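PDB 4HVT: post-proline cleaving enzyme from Rickettsia typhi, which probably cleaves oligopeptides on the carboxyl side of proline residues, as a serine peptidase of the prolyl oligopeptidase family. Local coordinates for residues G76-K80 / G81-N85; V114-F118 / D119-K123; L621-K624 / K625-L629. All coordinates share one frame; numbering follows the deposited sequence.

Interaction 1. Residues G76-K80 / G81-N85. With EDO (1,2-ethanediol), chain C.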
loop_
_atom_site.group_PDB
_atom_site.type_symbol
_atom_site.label_atom_id
_atom_site.label_comp_id
_atom_site.label_asym_id
_atom_site.label_seq_id
_atom_site.Cartn_x
_atom_site.Cartn_y
_atom_site.Cartn_z
ATOM N N GLY A 76 11.772 -7.737 10.469
ATOM C CA GLY A 76 11.947 -8.998 9.737
ATOM C C GLY A 76 10.885 -10.051 9.865
ATOM O O GLY A 76 9.837 -9.797 10.400
ATOM N N VAL A 77 11.220 -11.238 9.363
ATOM C CA VAL A 77 10.349 -12.422 9.362
ATOM C C VAL A 77 11.234 -13.647 9.691
ATOM O O VAL A 77 12.366 -13.783 9.189
ATOM C CB VAL A 77 9.612 -12.582 8.012
ATOM C CG1 VAL A 77 10.553 -12.815 6.901
ATOM C CG2 VAL A 77 8.662 -13.736 8.065
ATOM N N ILE A 78 10.727 -14.542 10.547
ATOM C CA ILE A 78 11.401 -15.755 10.928
ATOM C C ILE A 78 11.050 -16.917 9.988
ATOM O O ILE A 78 9.865 -17.239 9.789
ATOM C CB ILE A 78 10.994 -16.190 12.335
ATOM C CG1 ILE A 78 11.509 -15.120 13.360
ATOM C CG2 ILE A 78 11.516 -17.597 12.649
ATOM C CD1 ILE A 78 11.025 -15.257 14.799
ATOM N N ARG A 79 12.092 -17.530 9.453
ATOM C CA ARG A 79 12.022 -18.826 8.791
ATOM C C ARG A 79 13.189 -19.721 9.194
ATOM O O ARG A 79 14.363 -19.331 9.111
ATOM C CB ARG A 79 12.000 -18.672 7.251
ATOM C CG ARG A 79 10.764 -18.027 6.654
ATOM C CD ARG A 79 10.679 -18.274 5.153
ATOM N NE ARG A 79 11.811 -17.666 4.467
ATOM C CZ ARG A 79 11.909 -16.352 4.234
ATOM N NH1 ARG A 79 10.977 -15.504 4.633
ATOM N NH2 ARG A 79 12.964 -15.874 3.612
ATOM N N LYS A 80 12.851 -20.914 9.678
ATOM C CA LYS A 80 13.794 -21.990 9.989
ATOM C C LYS A 80 15.019 -21.501 10.764
ATOM O O LYS A 80 16.157 -21.734 10.386
ATOM C CB LYS A 80 14.174 -22.770 8.733
ATOM C CG LYS A 80 12.957 -23.398 8.043
ATOM C CD LYS A 80 13.357 -24.274 6.877
ATOM C CE LYS A 80 12.137 -24.861 6.149
ATOM N NZ LYS A 80 11.186 -23.815 5.699
ATOM N N GLY A 81 14.731 -20.769 11.838
ATOM C CA GLY A 81 15.762 -20.363 12.826
ATOM C C GLY A 81 16.499 -19.078 12.501
ATOM O O GLY A 81 17.448 -18.697 13.206
ATOM N N TYR A 82 16.112 -18.429 11.406
ATOM C CA TYR A 82 16.725 -17.164 10.976
ATOM C C TYR A 82 15.674 -16.090 10.843
ATOM O O TYR A 82 14.534 -16.363 10.469
ATOM C CB TYR A 82 17.399 -17.336 9.591
ATOM C CG TYR A 82 18.661 -18.093 9.599
ATOM C CD1 TYR A 82 18.647 -19.466 9.562
ATOM C CD2 TYR A 82 19.891 -17.454 9.635
ATOM C CE1 TYR A 82 19.810 -20.196 9.583
ATOM C CE2 TYR A 82 21.074 -18.182 9.639
ATOM C CZ TYR A 82 21.015 -19.552 9.615
ATOM O OH TYR A 82 22.180 -20.295 9.634
ATOM N N VAL A 83 16.082 -14.842 11.053
ATOM C CA VAL A 83 15.308 -13.687 10.724
ATOM C C VAL A 83 15.869 -13.090 9.471
ATOM O O VAL A 83 17.084 -12.872 9.351
ATOM C CB VAL A 83 15.394 -12.581 11.819
ATOM C CG1 VAL A 83 14.611 -11.366 11.399
ATOM C CG2 VAL A 83 14.900 -13.177 13.137
ATOM N N TYR A 84 14.963 -12.888 8.528
ATOM C CA TYR A 84 15.230 -12.253 7.217
ATOM C C TYR A 84 14.841 -10.782 7.253
ATOM O O TYR A 84 13.822 -10.413 7.806
ATOM C CB TYR A 84 14.503 -13.011 6.100
ATOM C CG TYR A 84 15.035 -14.388 5.877
ATOM C CD1 TYR A 84 14.762 -15.411 6.764
ATOM C CD2 TYR A 84 15.886 -14.674 4.771
ATOM C CE1 TYR A 84 15.305 -16.676 6.583
ATOM C CE2 TYR A 84 16.445 -15.936 4.603
ATOM C CZ TYR A 84 16.155 -16.936 5.510
ATOM O OH TYR A 84 16.709 -18.207 5.364
ATOM N N ASN A 85 15.656 -9.930 6.621
ATOM C CA ASN A 85 15.503 -8.486 6.685
ATOM C C ASN A 85 15.925 -7.907 5.347
ATOM O O ASN A 85 16.821 -8.449 4.684
ATOM C CB ASN A 85 16.362 -7.933 7.850
ATOM C CG ASN A 85 16.572 -6.438 7.813
ATOM O OD1 ASN A 85 17.651 -5.964 7.511
ATOM N ND2 ASN A 85 15.538 -5.690 8.140
HETATM C C1 EDO C . 15.790 -0.254 7.079
HETATM O O1 EDO C . 15.935 -0.344 5.639
HETATM C C2 EDO C . 14.906 -1.418 7.547
HETATM O O2 EDO C . 15.557 -2.703 7.454
HETATM O O HOH W 1 15.950 -20.180 6.780
#
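Arg79 lays its guanidinium over the ring of Tyr84 across a tight beta hairpin, strands 77-79 and 82-87, at one edge of a four-stranded antiparallel sheet in the beta-propeller domain. Arg79 CZ stands 4.0 Å from the centroid of the Tyr84 ring and 14° off its normal, a cation-pi contact in which the two planes are tilted by 28°. Arg79 NH2 is the atom above the ring centre, and it comes within 3.4 Å of Tyr84 CD2. A bend at chi3 (-63°) turns the arginine chain back over the neighbouring strand. Beside the stack, a water donates to Arg79 O at 2.9 Å and lies 2.5 Å from Tyr84 OH, near the plane of the ring, tying the phenol to the backbone of its stacking partner. On the same face of the sheet, Val77 CG1 rests 4.0 Å from Tyr84 CB. Ile78 and Val83, a non-hydrogen-bonded pair, project from the other face, where Ile78 CG1 meets Val83 CG2, with Val102 beyond them.

Behind these side chains runs the backbone ladder. Val77 and Tyr84 form one hydrogen-bonded pair, whose Tyr84 N to Val77 O bond is nearly straight at the hydrogen, and Arg79 and Tyr82 form the next. The latter closes a type I' turn, with Lys80 and Gly81 at its corners, both at positive phi.

Further out, Tyr404 takes a hydrogen bond from Arg79 NH1, and Arg99 is bonded to Tyr84 OH, so both members of the stack are also held at their polar ends. Arg99 makes a cation-pi contact with Tyr82 as well. At the open end of the hairpin, Asn85 ND2 bonds Tyr75 O and also reaches O2 of a 1,2-ethanediol molecule, probably from the crystallisation liquor, at 3.1 Å.

Interaction 2. Residues V114-F118 / D119-K123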
loop_
_atom_site.group_PDB
_atom_site.type_symbol
_atom_site.label_atom_id
_atom_site.label_comp_id
_atom_site.label_asym_id
_atom_site.label_seq_id
_atom_site.Cartn_x
_atom_site.Cartn_y
_atom_site.Cartn_z
ATOM N N VAL A 114 24.744 -11.401 4.370
ATOM C CA VAL A 114 24.130 -10.764 3.182
ATOM C C VAL A 114 23.846 -11.878 2.181
ATOM O O VAL A 114 24.704 -12.745 1.922
ATOM C CB VAL A 114 25.045 -9.705 2.526
ATOM C CG1 VAL A 114 24.453 -9.213 1.198
ATOM C CG2 VAL A 114 25.266 -8.507 3.441
ATOM N N LEU A 115 22.638 -11.880 1.647
ATOM C CA LEU A 115 22.229 -12.912 0.687
ATOM C C LEU A 115 22.234 -12.372 -0.740
ATOM O O LEU A 115 22.781 -13.003 -1.620
ATOM C CB LEU A 115 20.849 -13.424 1.049
ATOM C CG LEU A 115 20.687 -14.016 2.437
ATOM C CD1 LEU A 115 19.251 -14.361 2.746
ATOM C CD2 LEU A 115 21.640 -15.214 2.612
ATOM N N ILE A 116 21.603 -11.219 -0.947
ATOM C CA ILE A 116 21.612 -10.534 -2.217
ATOM C C ILE A 116 21.818 -9.051 -2.004
ATOM O O ILE A 116 21.069 -8.422 -1.255
ATOM C CB ILE A 116 20.334 -10.720 -3.077
ATOM C CG1 ILE A 116 20.073 -12.209 -3.340
ATOM C CG2 ILE A 116 20.556 -10.003 -4.386
ATOM C CD1 ILE A 116 18.722 -12.539 -3.939
ATOM N N ASP A 117 22.840 -8.520 -2.686
ATOM C CA ASP A 117 23.127 -7.082 -2.725
ATOM C C ASP A 117 22.576 -6.515 -4.047
ATOM O O ASP A 117 23.165 -6.717 -5.140
ATOM C CB ASP A 117 24.642 -6.854 -2.592
ATOM C CG ASP A 117 25.045 -5.381 -2.592
ATOM O OD1 ASP A 117 24.341 -4.535 -3.145
ATOM O OD2 ASP A 117 26.144 -5.034 -2.022
ATOM N N PHE A 118 21.497 -5.738 -3.933
ATOM C CA PHE A 118 20.813 -5.218 -5.126
ATOM C C PHE A 118 21.556 -4.048 -5.739
ATOM O O PHE A 118 21.387 -3.758 -6.909
ATOM C CB PHE A 118 19.328 -4.862 -4.854
ATOM C CG PHE A 118 18.483 -6.068 -4.716
ATOM C CD1 PHE A 118 18.439 -6.771 -3.506
ATOM C CD2 PHE A 118 17.828 -6.599 -5.806
ATOM C CE1 PHE A 118 17.719 -7.964 -3.411
ATOM C CE2 PHE A 118 17.100 -7.794 -5.688
ATOM C CZ PHE A 118 17.064 -8.473 -4.504
ATOM N N ASP A 119 22.412 -3.393 -4.956
ATOM C CA ASP A 119 23.279 -2.344 -5.521
ATOM C C ASP A 119 24.307 -2.958 -6.476
ATOM O O ASP A 119 24.547 -2.424 -7.549
ATOM C CB ASP A 119 23.941 -1.579 -4.402
ATOM C CG ASP A 119 22.924 -0.883 -3.543
ATOM O OD1 ASP A 119 22.527 0.245 -3.889
ATOM O OD2 ASP A 119 22.523 -1.464 -2.516
ATOM N N LYS A 120 24.895 -4.083 -6.080
ATOM C CA LYS A 120 25.814 -4.818 -6.948
ATOM C C LYS A 120 25.136 -5.331 -8.203
ATOM O O LYS A 120 25.696 -5.244 -9.310
ATOM C CB LYS A 120 26.415 -6.004 -6.214
ATOM C CG LYS A 120 27.655 -5.688 -5.428
ATOM C CD LYS A 120 28.193 -6.933 -4.736
ATOM C CE LYS A 120 29.259 -6.552 -3.725
ATOM N NZ LYS A 120 29.228 -7.456 -2.541
ATOM N N LEU A 121 23.931 -5.870 -8.039
ATOM C CA LEU A 121 23.156 -6.347 -9.169
ATOM C C LEU A 121 22.887 -5.233 -10.158
ATOM O O LEU A 121 22.958 -5.439 -11.372
ATOM C CB LEU A 121 21.817 -6.922 -8.693
ATOM C CG LEU A 121 21.732 -8.392 -8.353
ATOM C CD1 LEU A 121 20.254 -8.698 -8.105
ATOM C CD2 LEU A 121 22.336 -9.275 -9.464
ATOM N N SER A 122 22.536 -4.065 -9.638
ATOM C CA SER A 122 22.199 -2.911 -10.451
ATOM C C SER A 122 23.413 -2.437 -11.248
ATOM O O SER A 122 23.317 -2.183 -12.472
ATOM C CB SER A 122 21.669 -1.772 -9.605
ATOM O OG SER A 122 20.443 -2.103 -8.929
ATOM N N LYS A 123 24.548 -2.352 -10.559
ATOM C CA LYS A 123 25.830 -1.976 -11.184
ATOM C C LYS A 123 26.132 -2.912 -12.352
ATOM O O LYS A 123 26.456 -2.450 -13.447
ATOM C CB LYS A 123 26.957 -2.021 -10.151
HETATM O O HOH W 2 27.464 -6.994 -0.574
#
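The N-cap of helix 118-125, where edge strand 113-117 of the propeller sheet runs straight into the helix, is built by Asp117. Asp117 OD1 accepts from Lys120 N at 3.0 Å, the N-H coming from above the carboxylate plane, and more weakly from Asp119 N. With CG anti to the backbone N (chi1 -179°), the carboxylate swings forward over the first turn. Lys120 NZ is 4.0 Å from Asp117 OD2, a long salt bridge, and a water accepting from NZ and donating to OD2 spans the gap.

Phe118 O is gripped by two donors from opposite faces of its carbonyl plane, Ser122 N and Ser122 OG, the hydroxyl at 2.8 Å. On the buried side, Leu121 CD1 lies 3.9 Å from Phe118 CD2 and 4.0 Å from Ile116 CG2, while that same Ile116 methyl sits over one face of the phenyl ring. The Phe118 ring also meets that of Tyr131, and Ile146 packs on both Ile116 and Phe118. Asp119 OD2 stands 3.6 Å from Asp117 OD1, but the Asp119 carboxylate accepts from Gln94 N and Gly95 N, which probably eases the repulsion. An aspartate N-cap thus follows a classic beta bulge, Leu115 and Ile116 facing Trp97.

Interaction 3. Residues L621-K624 / K625-L629; sequences LHIK and KYAPL
Lys625 runs its extended side chain alongside His622 near the end of helix 617-626, in the catalytic-domain part of the chain, which has an alpha/beta-hydrolase fold. Lys625 CG passes 3.5 Å from Leu621 O, and the chain continues in the same direction as the histidine, bringing Lys625 NZ to 3.7 Å from His622 ND1. A water joins the two ends: it accepts from Lys625 NZ at 3.0 Å and lies 2.8 Å from His622 ND1. In the backbone, Lys625 N donates to His622 O from well above the carbonyl plane, at an N-H...O angle of 136°.

Tyr626 comes next. Its CG sits between the backbone N and the carbonyl carbon (chi1 71°), a rotamer that folds the ring back over the preceding turn, so that Ile623 O lies 3.7 Å above the Tyr626 ring plane, over its centre. The phenol end reaches Ile623 CG1, which is 3.9 Å from Tyr626 OH. Phe539 meets this ring edge-to-face, and Val574 and Gln578 pack against it as well, so the ring is held against helices 536-551 and 567-578.

After two i to i-3 bonds, Ala627 N makes an i to i-4 bond to Ile623 O at 2.9 Å, almost in line with the carbonyl, whereas Tyr626 N approaches the same oxygen from above the carbonyl plane. The methyl of Ala627 turns back toward the helix, near Ile623 CG2. Beyond it, Pro628 packs on helix 567-578, and Asn631 ND2 bonds the carbonyls of Lys624 and Ala627.

Ile623 O thus receives two backbone N-H groups while lying over an aromatic face, and the chemistry implies a helix end fixed by shared backbone bonds and apolar packing, with the charged Lys625 amino group paired to the histidine through water.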
loop_
_atom_site.group_PDB
_atom_site.type_symbol
_atom_site.label_atom_id
_atom_site.label_comp_id
_atom_site.label_asym_id
_atom_site.label_seq_id
_atom_site.Cartn_x
_atom_site.Cartn_y
_atom_site.Cartn_z
ATOM N N LEU A 621 -21.732 14.015 -14.912
ATOM C CA LEU A 621 -22.274 15.206 -14.317
ATOM C C LEU A 621 -21.802 15.406 -12.892
ATOM O O LEU A 621 -21.467 16.537 -12.512
ATOM C CB LEU A 621 -23.815 15.205 -14.360
ATOM C CG LEU A 621 -24.456 15.566 -15.655
ATOM C CD1 LEU A 621 -25.950 15.290 -15.599
ATOM C CD2 LEU A 621 -24.203 17.037 -15.981
ATOM N N HIS A 622 -21.742 14.322 -12.112
ATOM C CA HIS A 622 -21.260 14.380 -10.725
ATOM C C HIS A 622 -19.773 14.583 -10.707
ATOM O O HIS A 622 -19.252 15.353 -9.916
ATOM C CB HIS A 622 -21.671 13.116 -9.954
ATOM C CG HIS A 622 -23.128 13.051 -9.655
ATOM N ND1 HIS A 622 -23.688 13.647 -8.538
ATOM C CD2 HIS A 622 -24.158 12.545 -10.374
ATOM C CE1 HIS A 622 -25.001 13.495 -8.581
ATOM N NE2 HIS A 622 -25.305 12.802 -9.667
ATOM N N ILE A 623 -19.048 13.895 -11.576
ATOM C CA ILE A 623 -17.601 13.996 -11.559
ATOM C C ILE A 623 -17.179 15.437 -11.888
ATOM O O ILE A 623 -16.311 16.012 -11.285
ATOM C CB ILE A 623 -16.973 12.989 -12.558
ATOM C CG1 ILE A 623 -17.008 11.569 -12.023
ATOM C CG2 ILE A 623 -15.558 13.409 -12.930
ATOM C CD1 ILE A 623 -16.623 10.577 -13.094
ATOM N N LYS A 624 -17.806 16.047 -12.898
ATOM C CA LYS A 624 -17.474 17.414 -13.259
ATOM C C LYS A 624 -17.724 18.421 -12.154
ATOM O O LYS A 624 -17.130 19.449 -12.208
ATOM C CB LYS A 624 -18.265 17.857 -14.523
ATOM C CG LYS A 624 -17.734 17.189 -15.786
ATOM C CD LYS A 624 -18.661 17.327 -16.999
ATOM C CE LYS A 624 -18.781 18.734 -17.475
ATOM N NZ LYS A 624 -19.626 18.798 -18.705
ATOM N N LYS A 625 -18.602 18.165 -11.192
ATOM C CA LYS A 625 -18.797 19.108 -10.106
ATOM C C LYS A 625 -17.536 19.280 -9.232
ATOM O O LYS A 625 -17.342 20.355 -8.606
ATOM C CB LYS A 625 -19.971 18.740 -9.213
ATOM C CG LYS A 625 -21.326 18.831 -9.874
ATOM C CD LYS A 625 -22.385 18.306 -8.923
ATOM C CE LYS A 625 -23.664 17.908 -9.659
ATOM N NZ LYS A 625 -24.576 17.239 -8.674
ATOM N N TYR A 626 -16.702 18.243 -9.170
ATOM C CA TYR A 626 -15.522 18.294 -8.332
ATOM C C TYR A 626 -14.222 18.217 -9.062
ATOM O O TYR A 626 -13.183 18.631 -8.476
ATOM C CB TYR A 626 -15.541 17.256 -7.209
ATOM C CG TYR A 626 -15.368 15.812 -7.640
ATOM C CD1 TYR A 626 -14.128 15.332 -7.999
ATOM C CD2 TYR A 626 -16.446 14.926 -7.639
ATOM C CE1 TYR A 626 -13.946 14.006 -8.372
ATOM C CE2 TYR A 626 -16.270 13.596 -8.024
ATOM C CZ TYR A 626 -15.016 13.131 -8.342
ATOM O OH TYR A 626 -14.901 11.790 -8.710
ATOM N N ALA A 627 -14.222 17.699 -10.293
ATOM C CA ALA A 627 -12.974 17.422 -10.988
ATOM C C ALA A 627 -12.127 18.708 -11.010
ATOM O O ALA A 627 -12.609 19.710 -11.481
ATOM C CB ALA A 627 -13.251 16.910 -12.396
ATOM N N PRO A 628 -10.883 18.665 -10.487
ATOM C CA PRO A 628 -10.140 19.959 -10.365
ATOM C C PRO A 628 -9.943 20.675 -11.682
ATOM O O PRO A 628 -10.062 21.922 -11.728
ATOM C CB PRO A 628 -8.792 19.546 -9.727
ATOM C CG PRO A 628 -9.069 18.257 -9.083
ATOM C CD PRO A 628 -10.186 17.550 -9.854
ATOM N N LEU A 629 -9.725 19.950 -12.780
ATOM C CA LEU A 629 -9.432 20.647 -14.077
ATOM C C LEU A 629 -10.659 21.303 -14.640
ATOM O O LEU A 629 -10.545 22.215 -15.517
ATOM C CB LEU A 629 -8.856 19.684 -15.123
ATOM C CG LEU A 629 -7.534 18.992 -14.766
ATOM C CD1 LEU A 629 -7.207 17.971 -15.852
ATOM C CD2 LEU A 629 -6.421 20.008 -14.661
HETATM O O HOH W 3 -22.862 15.686 -6.763
#

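In the fold
Interactions 1 and 2 share a four-stranded propeller sheet: interaction 1 is the hairpin at one edge, interaction 2 the strand at the other edge as it runs into a helix. They touch where Tyr84 CE2 packs on Leu115 CD1. Interaction 3 lies in the other family region, on the opposite side of the chain's centre, its nearest atoms about 35 Å from interaction 2. Each is partly buried; the exposed share is greatest in 621-629, three of seven touching residues, against two of nine in 76-85 and one of seven in 114-123. The hairpin relies on a strand ladder and a cation-pi stack, 114-123 on carboxylate capping, and 621-629 on a shared carbonyl at a helix end.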